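Local coordinates for apaG protein (Shewanella oneidensis, PDB 1TZA) that is of unknown function but belongs to the ApaG family, with a beta sandwich consistent with its place in the E-set clan, and is found here as two subunits, at residues 6-11 / 108-113; 13-18 / 29-34; 34-39 / 73-78; 87-92 / 117-122. All blocks are in the same frame, centred on the assembly; numbering follows the deposited sequence.

The four contacts sample both ends of an all-beta sandwich. Contacts 1 and 3 lie together at one end, centres about 9 Å apart, where strand 8-19 pairs with strand 28-38 through probable hydrogen bonds, S7 O to L39 N at 2.7 Å and E11 O to T35 N at 2.8 Å. Contacts 2 and 4 share the other end, about 8 Å between centres, joined by F30 N to T87 O at 2.8 Å and by Y16 resting on T121. Contacts 1 and 2 are about 22 Å apart by centres, yet V10 touches I34. No functional site can be assigned here; a cacodylate ion, probably from crystallisation, sits about 4 Å from the S31 side chain.

Contact 1: residues 6-11 / 108-113; sequences NSIRVE and EHFNAI
I8 meets the ring of F110 obliquely with the end of its side chain, and this is the closest apolar approach between 6-11 and 108-113. The CG1 branch of I8 lies beside its own backbone N, and with chi2 at 174° the chain runs straight out. Its CD1 thereby reaches F110 CE2 at 3.4 Å, while CG1 sits at the edge of the ring, in its plane. F110 makes this possible with chi1 of 62°, CG held between the backbone N and the carbonyl carbon. S7 OG comes to the same corner, 3.5 Å from F110 CE2, but its hydrogen bond goes to L4 O. The second branch of I8, CG2, packs 4.0 Å from A112 CB, so one isoleucine serves two neighbours. Further on, V10 brings CG2 within 4.4 Å of A112 CB and 3.5 Å of I113 O. The strands 8-11 and 109-113 belong to different sheets and pass with their directions 31° apart and axes 6.7 Å apart, too far for backbone pairing. M102, from the strand next to 109-120, touches I8, F110 and A112. R9 points away; E11 OE1 over its guanidinium face is a pairing of charges within 6-11, no N-H aimed at the oxygen. With no hydrogen bond between the segments, the sheets meet mainly through apolar side chains, while the R9 and E11 charges take no part.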
# COMPACT_ATOMS: atom_id res chain seq x y z
N ASN A 6 28.42 10.16 2.27
CA ASN A 6 27.82 10.73 3.47
C ASN A 6 26.81 11.83 3.17
O ASN A 6 26.04 12.22 4.04
CB ASN A 6 28.90 11.31 4.40
CG ASN A 6 29.74 10.23 5.06
OD1 ASN A 6 29.21 9.27 5.61
ND2 ASN A 6 31.06 10.40 5.02
N SER A 7 26.82 12.34 1.94
CA SER A 7 25.93 13.43 1.56
C SER A 7 24.44 13.12 1.69
O SER A 7 23.63 14.03 1.79
CB SER A 7 26.21 13.87 0.12
OG SER A 7 25.90 12.85 -0.81
N ILE A 8 24.08 11.84 1.71
CA ILE A 8 22.67 11.48 1.82
C ILE A 8 22.33 10.60 3.02
O ILE A 8 22.99 9.59 3.28
CB ILE A 8 22.21 10.77 0.54
CG1 ILE A 8 22.55 11.64 -0.67
CG2 ILE A 8 20.72 10.53 0.59
CD1 ILE A 8 22.26 10.98 -1.99
N ARG A 9 21.28 10.98 3.75
CA ARG A 9 20.82 10.24 4.92
C ARG A 9 19.41 9.72 4.66
O ARG A 9 18.56 10.45 4.16
CB ARG A 9 20.82 11.13 6.16
CG ARG A 9 20.27 10.44 7.40
CD ARG A 9 20.34 11.32 8.65
NE ARG A 9 19.69 12.61 8.46
CZ ARG A 9 19.25 13.38 9.45
NH1 ARG A 9 19.40 12.99 10.71
NH2 ARG A 9 18.67 14.55 9.19
N VAL A 10 19.16 8.46 5.00
CA VAL A 10 17.85 7.87 4.79
C VAL A 10 17.12 7.53 6.10
O VAL A 10 17.65 6.83 6.96
CB VAL A 10 17.96 6.59 3.91
CG1 VAL A 10 16.59 6.06 3.59
CG2 VAL A 10 18.73 6.91 2.63
N GLU A 11 15.91 8.05 6.25
CA GLU A 11 15.09 7.82 7.44
C GLU A 11 13.81 7.11 7.01
O GLU A 11 13.27 7.39 5.94
CB GLU A 11 14.77 9.15 8.13
CG GLU A 11 16.02 9.91 8.56
CD GLU A 11 15.72 11.24 9.24
OE1 GLU A 11 16.65 11.85 9.81
OE2 GLU A 11 14.55 11.68 9.21
N GLU A 108 28.86 12.15 -10.93
CA GLU A 108 29.41 11.03 -10.19
C GLU A 108 28.33 10.14 -9.57
O GLU A 108 27.34 10.62 -9.02
CB GLU A 108 30.36 11.52 -9.09
CG GLU A 108 31.04 10.39 -8.33
CD GLU A 108 32.00 10.87 -7.25
OE1 GLU A 108 31.60 11.74 -6.45
OE2 GLU A 108 33.15 10.38 -7.21
N HIS A 109 28.55 8.83 -9.67
CA HIS A 109 27.64 7.83 -9.15
C HIS A 109 28.07 7.29 -7.78
O HIS A 109 29.23 6.96 -7.58
CB HIS A 109 27.54 6.66 -10.12
CG HIS A 109 26.94 7.02 -11.44
ND1 HIS A 109 25.58 7.01 -11.67
CD2 HIS A 109 27.51 7.40 -12.61
CE1 HIS A 109 25.34 7.37 -12.92
NE2 HIS A 109 26.49 7.61 -13.51
N PHE A 110 27.12 7.20 -6.86
CA PHE A 110 27.40 6.67 -5.53
C PHE A 110 26.14 6.05 -4.95
O PHE A 110 25.07 6.16 -5.54
CB PHE A 110 27.92 7.77 -4.60
CG PHE A 110 26.95 8.89 -4.37
CD1 PHE A 110 26.66 9.79 -5.38
CD2 PHE A 110 26.33 9.04 -3.13
CE1 PHE A 110 25.77 10.85 -5.17
CE2 PHE A 110 25.44 10.09 -2.90
CZ PHE A 110 25.16 11.00 -3.92
N ASN A 111 26.26 5.41 -3.80
CA ASN A 111 25.11 4.76 -3.19
C ASN A 111 24.69 5.35 -1.85
O ASN A 111 25.53 5.73 -1.04
CB ASN A 111 25.38 3.27 -3.01
CG ASN A 111 25.66 2.57 -4.32
OD1 ASN A 111 24.86 2.61 -5.26
ND2 ASN A 111 26.82 1.92 -4.40
N ALA A 112 23.38 5.42 -1.65
CA ALA A 112 22.81 5.91 -0.40
C ALA A 112 22.33 4.63 0.28
O ALA A 112 21.47 3.92 -0.24
CB ALA A 112 21.62 6.83 -0.68
N ILE A 113 22.92 4.31 1.43
CA ILE A 113 22.56 3.11 2.16
C ILE A 113 21.23 3.25 2.88
O ILE A 113 20.91 4.30 3.43
CB ILE A 113 23.63 2.73 3.20
CG1 ILE A 113 24.99 2.63 2.51
CG2 ILE A 113 23.29 1.40 3.87
CD1 ILE A 113 26.15 2.49 3.47

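Contact 2: residues 13-18 / 29-34; sequences KTEYIE and LFSYTI
Y16 lays its CD1 over one face of the F30 ring, 3.8 Å above the plane and displaced toward the rim; one face of the Y16 ring carries E18 N. The ring planes meet obliquely, at 54°, and Y16 CB touches F30 CE1 at 3.7 Å. This is the antiparallel beta hairpin of strands 8-19 and 28-38, interrupted in its register by a classic beta bulge where I17 and E18 both face L29. F30 also meets L119 of the opposing sheet, so an alanine here would probably leave Y16 CB and CD1 without their aromatic partner and open a gap toward L119. On the sheet face of K13, E15, S31 and T33, S31 OG lies 3.5 Å from E15 CB; I17 CD1, from the bulge, reaches the same hydroxyl at 3.5 Å, and K13 and T33 run side by side. E18 turns its carboxylate to the second subunit, OE1 hydrogen-bonded to S85 OG and OE2 to V69 N there. Pairs such as T33 N to K13 O, 2.9 Å and nearly straight, hold the strands. At the bulge, L29 O takes I17 N at 2.8 Å, in the carbonyl plane, and a weak second bond from E18 N at 3.3 Å.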
# COMPACT_ATOMS: atom_id res chain seq x y z
N LYS A 13 9.89 5.17 8.26
CA LYS A 13 8.85 4.77 9.20
C LYS A 13 7.94 3.80 8.44
O LYS A 13 7.82 3.88 7.21
CB LYS A 13 8.08 6.00 9.73
CG LYS A 13 7.64 7.00 8.68
CD LYS A 13 7.03 8.24 9.34
CE LYS A 13 6.64 9.32 8.32
NZ LYS A 13 6.15 10.57 8.98
N THR A 14 7.32 2.87 9.15
CA THR A 14 6.46 1.88 8.50
C THR A 14 5.11 1.75 9.18
O THR A 14 4.91 2.24 10.29
CB THR A 14 7.11 0.50 8.50
OG1 THR A 14 7.27 0.07 9.85
CG2 THR A 14 8.45 0.54 7.80
N GLU A 15 4.21 1.04 8.51
CA GLU A 15 2.86 0.86 9.03
C GLU A 15 2.20 -0.40 8.48
O GLU A 15 2.29 -0.70 7.28
CB GLU A 15 2.04 2.08 8.67
CG GLU A 15 0.65 2.12 9.26
CD GLU A 15 -0.10 3.35 8.81
OE1 GLU A 15 0.43 4.47 9.02
OE2 GLU A 15 -1.19 3.21 8.23
N TYR A 16 1.54 -1.15 9.36
CA TYR A 16 0.85 -2.35 8.93
C TYR A 16 -0.48 -1.88 8.40
O TYR A 16 -1.28 -1.30 9.13
CB TYR A 16 0.64 -3.32 10.09
CG TYR A 16 -0.25 -4.49 9.74
CD1 TYR A 16 0.02 -5.28 8.62
CD2 TYR A 16 -1.35 -4.82 10.52
CE1 TYR A 16 -0.79 -6.37 8.29
CE2 TYR A 16 -2.17 -5.91 10.21
CZ TYR A 16 -1.88 -6.68 9.08
OH TYR A 16 -2.68 -7.75 8.75
N ILE A 17 -0.73 -2.13 7.12
CA ILE A 17 -1.98 -1.69 6.54
C ILE A 17 -3.13 -2.67 6.70
O ILE A 17 -4.10 -2.39 7.41
CB ILE A 17 -1.79 -1.34 5.06
CG1 ILE A 17 -0.64 -0.34 4.92
CG2 ILE A 17 -3.07 -0.75 4.49
CD1 ILE A 17 -0.80 0.92 5.79
N GLU A 18 -3.03 -3.83 6.07
CA GLU A 18 -4.13 -4.78 6.13
C GLU A 18 -3.70 -6.20 5.81
O GLU A 18 -2.71 -6.41 5.11
CB GLU A 18 -5.20 -4.31 5.15
CG GLU A 18 -6.50 -5.08 5.12
CD GLU A 18 -7.45 -4.53 4.08
OE1 GLU A 18 -7.13 -4.60 2.87
OE2 GLU A 18 -8.52 -4.01 4.47
N LEU A 29 -0.02 -6.78 4.22
CA LEU A 29 0.32 -5.56 3.49
C LEU A 29 0.87 -4.46 4.39
O LEU A 29 0.22 -4.01 5.34
CB LEU A 29 -0.90 -5.02 2.72
CG LEU A 29 -0.70 -3.65 2.05
CD1 LEU A 29 0.35 -3.77 0.93
CD2 LEU A 29 -2.02 -3.14 1.47
N PHE A 30 2.09 -4.02 4.07
CA PHE A 30 2.76 -2.96 4.82
C PHE A 30 3.04 -1.77 3.92
O PHE A 30 3.19 -1.91 2.72
CB PHE A 30 4.11 -3.46 5.35
CG PHE A 30 4.01 -4.39 6.53
CD1 PHE A 30 3.86 -3.89 7.82
CD2 PHE A 30 4.10 -5.78 6.34
CE1 PHE A 30 3.81 -4.75 8.93
CE2 PHE A 30 4.05 -6.65 7.43
CZ PHE A 30 3.90 -6.13 8.73
N SER A 31 3.11 -0.59 4.52
CA SER A 31 3.46 0.59 3.77
C SER A 31 4.73 1.09 4.45
O SER A 31 4.93 0.85 5.65
CB SER A 31 2.39 1.68 3.88
OG SER A 31 2.33 2.24 5.18
N TYR A 32 5.59 1.75 3.68
CA TYR A 32 6.79 2.35 4.23
C TYR A 32 6.96 3.73 3.60
O TYR A 32 6.73 3.91 2.40
CB TYR A 32 8.03 1.46 4.00
CG TYR A 32 8.34 1.08 2.57
CD1 TYR A 32 8.90 1.99 1.69
CD2 TYR A 32 8.09 -0.21 2.11
CE1 TYR A 32 9.21 1.63 0.38
CE2 TYR A 32 8.39 -0.59 0.82
CZ TYR A 32 8.95 0.34 -0.04
OH TYR A 32 9.25 -0.04 -1.33
N THR A 33 7.32 4.70 4.43
CA THR A 33 7.53 6.07 3.99
C THR A 33 9.00 6.41 4.19
O THR A 33 9.48 6.50 5.32
CB THR A 33 6.65 7.04 4.80
OG1 THR A 33 5.27 6.70 4.62
CG2 THR A 33 6.87 8.48 4.33
N ILE A 34 9.70 6.56 3.08
CA ILE A 34 11.13 6.85 3.10
C ILE A 34 11.38 8.35 2.94
O ILE A 34 10.71 9.02 2.16
CB ILE A 34 11.86 6.12 1.93
CG1 ILE A 34 11.38 4.67 1.83
CG2 ILE A 34 13.37 6.15 2.15
CD1 ILE A 34 11.79 3.77 2.98

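Contact 3: residues 34-39 / 73-78; sequences ITIINL and PTIPPN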
# COMPACT_ATOMS: atom_id res chain seq x y z
N ILE A 34 9.70 6.56 3.08
CA ILE A 34 11.13 6.85 3.10
C ILE A 34 11.38 8.35 2.94
O ILE A 34 10.71 9.02 2.16
CB ILE A 34 11.86 6.12 1.93
CG1 ILE A 34 11.38 4.67 1.83
CG2 ILE A 34 13.37 6.15 2.15
CD1 ILE A 34 11.79 3.77 2.98
N THR A 35 12.34 8.86 3.70
CA THR A 35 12.72 10.26 3.62
C THR A 35 14.20 10.22 3.26
O THR A 35 15.00 9.61 3.97
CB THR A 35 12.54 11.00 4.95
OG1 THR A 35 11.15 11.03 5.29
CG2 THR A 35 13.06 12.44 4.83
N ILE A 36 14.53 10.84 2.14
CA ILE A 36 15.89 10.87 1.64
C ILE A 36 16.39 12.31 1.70
O ILE A 36 16.00 13.16 0.89
CB ILE A 36 15.92 10.34 0.21
CG1 ILE A 36 15.36 8.91 0.21
CG2 ILE A 36 17.32 10.35 -0.34
CD1 ILE A 36 14.69 8.50 -1.09
N ILE A 37 17.25 12.59 2.68
CA ILE A 37 17.78 13.93 2.88
C ILE A 37 19.14 14.13 2.21
O ILE A 37 20.08 13.35 2.43
CB ILE A 37 17.94 14.23 4.38
CG1 ILE A 37 16.66 13.86 5.12
CG2 ILE A 37 18.23 15.72 4.59
CD1 ILE A 37 16.78 13.97 6.63
N ASN A 38 19.23 15.18 1.40
CA ASN A 38 20.48 15.50 0.73
C ASN A 38 21.16 16.63 1.49
O ASN A 38 20.79 17.80 1.35
CB ASN A 38 20.23 15.91 -0.72
CG ASN A 38 21.46 16.45 -1.39
OD1 ASN A 38 22.58 16.03 -1.11
ND2 ASN A 38 21.26 17.39 -2.31
N LEU A 39 22.13 16.26 2.32
CA LEU A 39 22.88 17.20 3.13
C LEU A 39 24.08 17.74 2.36
O LEU A 39 24.86 18.54 2.87
CB LEU A 39 23.34 16.52 4.42
CG LEU A 39 22.21 15.96 5.30
CD1 LEU A 39 22.79 15.17 6.46
CD2 LEU A 39 21.36 17.11 5.82
N PRO A 73 13.74 11.19 -8.83
CA PRO A 73 13.76 12.56 -8.30
C PRO A 73 15.13 13.20 -8.07
O PRO A 73 16.10 12.54 -7.70
CB PRO A 73 12.97 12.42 -7.00
CG PRO A 73 13.46 11.09 -6.50
CD PRO A 73 13.44 10.23 -7.76
N THR A 74 15.20 14.50 -8.32
CA THR A 74 16.44 15.24 -8.10
C THR A 74 16.23 15.96 -6.78
O THR A 74 15.28 16.72 -6.61
CB THR A 74 16.73 16.23 -9.25
OG1 THR A 74 17.00 15.49 -10.45
CG2 THR A 74 17.94 17.10 -8.91
N ILE A 75 17.10 15.68 -5.82
CA ILE A 75 17.01 16.28 -4.50
C ILE A 75 18.10 17.34 -4.38
O ILE A 75 19.29 17.02 -4.32
CB ILE A 75 17.23 15.22 -3.41
CG1 ILE A 75 16.40 13.97 -3.72
CG2 ILE A 75 16.84 15.77 -2.06
CD1 ILE A 75 16.76 12.78 -2.88
N PRO A 76 17.70 18.62 -4.33
CA PRO A 76 18.72 19.67 -4.21
C PRO A 76 19.32 19.68 -2.80
O PRO A 76 18.86 18.96 -1.91
CB PRO A 76 17.93 20.94 -4.53
CG PRO A 76 16.59 20.65 -3.96
CD PRO A 76 16.34 19.19 -4.36
N PRO A 77 20.37 20.48 -2.58
CA PRO A 77 20.99 20.54 -1.25
C PRO A 77 19.99 20.92 -0.16
O PRO A 77 18.97 21.55 -0.44
CB PRO A 77 22.08 21.60 -1.43
CG PRO A 77 22.47 21.43 -2.87
CD PRO A 77 21.13 21.29 -3.55
N ASN A 78 20.26 20.51 1.07
CA ASN A 78 19.39 20.84 2.19
C ASN A 78 17.90 20.58 1.89
O ASN A 78 17.04 21.41 2.22
CB ASN A 78 19.56 22.31 2.56
CG ASN A 78 19.18 22.61 4.00
OD1 ASN A 78 18.54 23.62 4.29
ND2 ASN A 78 19.59 21.72 4.90
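N38 holds CG opposite its backbone N, chi1 171°, which swings the carboxamide across to the carbonyls of I75 and P76. I75 keeps CG1 beside its own N and stretches out with chi2 at 168°, so that CD1 reaches I36 CG2 at 3.6 Å, the two side chains crossing at about a right angle. The other branch of I75, CG2, packs 3.6 Å from N38 CB. ND2 of N38 lies 2.8 Å from I75 O and 2.9 Å from P76 O; both bonds are weak, the first more bent than the second, whose angle is 144°. Outside the segments the same ND2 binds Q42 O, and OD1 accepts from G40 N. A further weak bond, strongly bent, runs from N78 N to N38 O at 2.8 Å and ties the turn after strand 74-75 back to the end of strand 28-38. I36 also touches L46 and Y100, which places it in the interior between the sheets. The two amide N-H groups are thus shared among three carbonyls, those of I75 and P76 weakly; since P76 and P77 have no N-H, the turn meets the strand through carbonyls, which this amide takes up, and through N78 N.

Contact 4: residues 87-92 / 117-122; sequences TVLDTP and FRLATP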
# COMPACT_ATOMS: atom_id res chain seq x y z
N THR A 87 4.79 -3.19 0.66
CA THR A 87 5.17 -4.55 0.31
C THR A 87 4.29 -5.53 1.06
O THR A 87 3.73 -5.18 2.11
CB THR A 87 6.64 -4.84 0.69
OG1 THR A 87 7.01 -6.11 0.16
CG2 THR A 87 6.80 -4.86 2.20
N VAL A 88 4.15 -6.73 0.52
CA VAL A 88 3.34 -7.78 1.13
C VAL A 88 4.22 -8.91 1.64
O VAL A 88 4.98 -9.49 0.88
CB VAL A 88 2.34 -8.38 0.11
CG1 VAL A 88 1.63 -9.58 0.73
CG2 VAL A 88 1.32 -7.33 -0.30
N LEU A 89 4.13 -9.22 2.93
CA LEU A 89 4.94 -10.30 3.49
C LEU A 89 4.09 -11.53 3.77
O LEU A 89 2.89 -11.42 3.99
CB LEU A 89 5.59 -9.89 4.81
CG LEU A 89 6.73 -8.87 4.79
CD1 LEU A 89 7.24 -8.71 6.22
CD2 LEU A 89 7.85 -9.35 3.86
N ASP A 90 4.72 -12.71 3.77
CA ASP A 90 4.00 -13.93 4.07
C ASP A 90 4.03 -14.22 5.57
O ASP A 90 3.47 -15.21 6.03
CB ASP A 90 4.55 -15.14 3.28
CG ASP A 90 6.05 -15.31 3.43
OD1 ASP A 90 6.63 -14.82 4.43
OD2 ASP A 90 6.65 -15.95 2.55
N THR A 91 4.69 -13.34 6.33
CA THR A 91 4.76 -13.44 7.80
C THR A 91 4.49 -12.05 8.39
O THR A 91 4.75 -11.05 7.74
CB THR A 91 6.16 -13.93 8.30
OG1 THR A 91 7.19 -13.08 7.75
CG2 THR A 91 6.41 -15.38 7.88
N PRO A 92 3.94 -11.98 9.62
CA PRO A 92 3.65 -10.69 10.25
C PRO A 92 4.87 -9.89 10.68
O PRO A 92 4.75 -8.78 11.20
CB PRO A 92 2.76 -11.09 11.44
CG PRO A 92 3.27 -12.45 11.80
CD PRO A 92 3.44 -13.10 10.44
N PHE A 117 15.34 -2.03 8.52
CA PHE A 117 14.23 -1.60 9.34
C PHE A 117 13.19 -2.72 9.32
O PHE A 117 13.11 -3.49 8.36
CB PHE A 117 13.63 -0.27 8.82
CG PHE A 117 13.14 -0.32 7.40
CD1 PHE A 117 11.85 -0.79 7.11
CD2 PHE A 117 13.95 0.11 6.36
CE1 PHE A 117 11.38 -0.82 5.78
CE2 PHE A 117 13.49 0.08 5.03
CZ PHE A 117 12.20 -0.39 4.74
N ARG A 118 12.41 -2.81 10.39
CA ARG A 118 11.42 -3.85 10.55
C ARG A 118 10.05 -3.56 9.98
O ARG A 118 9.69 -2.42 9.70
CB ARG A 118 11.25 -4.17 12.03
CG ARG A 118 11.18 -2.91 12.90
CD ARG A 118 9.78 -2.59 13.41
NE ARG A 118 9.40 -3.46 14.52
CZ ARG A 118 8.59 -3.10 15.51
NH1 ARG A 118 8.08 -1.88 15.53
NH2 ARG A 118 8.30 -3.96 16.47
N LEU A 119 9.29 -4.64 9.82
CA LEU A 119 7.92 -4.59 9.36
C LEU A 119 7.26 -5.51 10.38
O LEU A 119 7.66 -6.66 10.51
CB LEU A 119 7.79 -5.16 7.94
CG LEU A 119 8.44 -4.34 6.82
CD1 LEU A 119 8.27 -5.04 5.47
CD2 LEU A 119 7.80 -2.97 6.77
N ALA A 120 6.30 -5.01 11.13
CA ALA A 120 5.66 -5.86 12.12
C ALA A 120 4.23 -5.44 12.40
O ALA A 120 3.93 -4.24 12.48
CB ALA A 120 6.48 -5.88 13.42
N THR A 121 3.35 -6.43 12.54
CA THR A 121 1.96 -6.14 12.85
C THR A 121 1.99 -5.67 14.28
O THR A 121 2.71 -6.23 15.10
CB THR A 121 1.08 -7.40 12.71
OG1 THR A 121 1.69 -8.50 13.40
CG2 THR A 121 0.90 -7.75 11.24
N PRO A 122 1.22 -4.64 14.61
CA PRO A 122 1.22 -4.14 16.00
C PRO A 122 1.02 -5.20 17.08
O PRO A 122 0.25 -6.16 16.92
CB PRO A 122 0.11 -3.09 15.99
CG PRO A 122 -0.83 -3.59 14.91
CD PRO A 122 0.14 -4.01 13.83
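T87 and L89 close on L119 from the opposing sheet, and this is the tight half of the contact. L119 carries CG beside its own backbone N and, with chi2 at 178°, sends CD1 straight out, where T87 CG2 meets it at 3.6 Å and L89 CD1 at 3.9 Å. L89 CD1 also rests 4.0 Å from L119 CB, the two leucines crossing obliquely. All three residues are buried, with I53 and F30 packed round them. Toward P92 and T121 the arrangement is looser, partly exposed, and held by one backbone hydrogen bond and a CA-H...O contact. T121 N gives P92 O a hydrogen bond of 3.0 Å at 146°, lying in the carbonyl plane, and the same oxygen takes a CA-H contact from A120 CA at 3.2 Å. T121 turns OG1 in between its backbone N and carbonyl carbon, which sets this hydroxyl 3.4 Å from P92 CB, with CG2 at 3.8 Å beside it. Replacing T121 by an alanine would remove both branches and probably uncover P92 CB and leave Y16 without a neighbour it packs on. In the turn D90 makes a salt bridge with K59; V88, back in the strand and pointing away, packs on V88 of the second subunit. From here the chain crosses from strand 79-89 in one sheet to strand 93-104 in the other, whose antiparallel pairing with 109-120 the P92 bond prolongs: an inter-sheet crossover closing one end of an immunoglobulin-like beta sandwich.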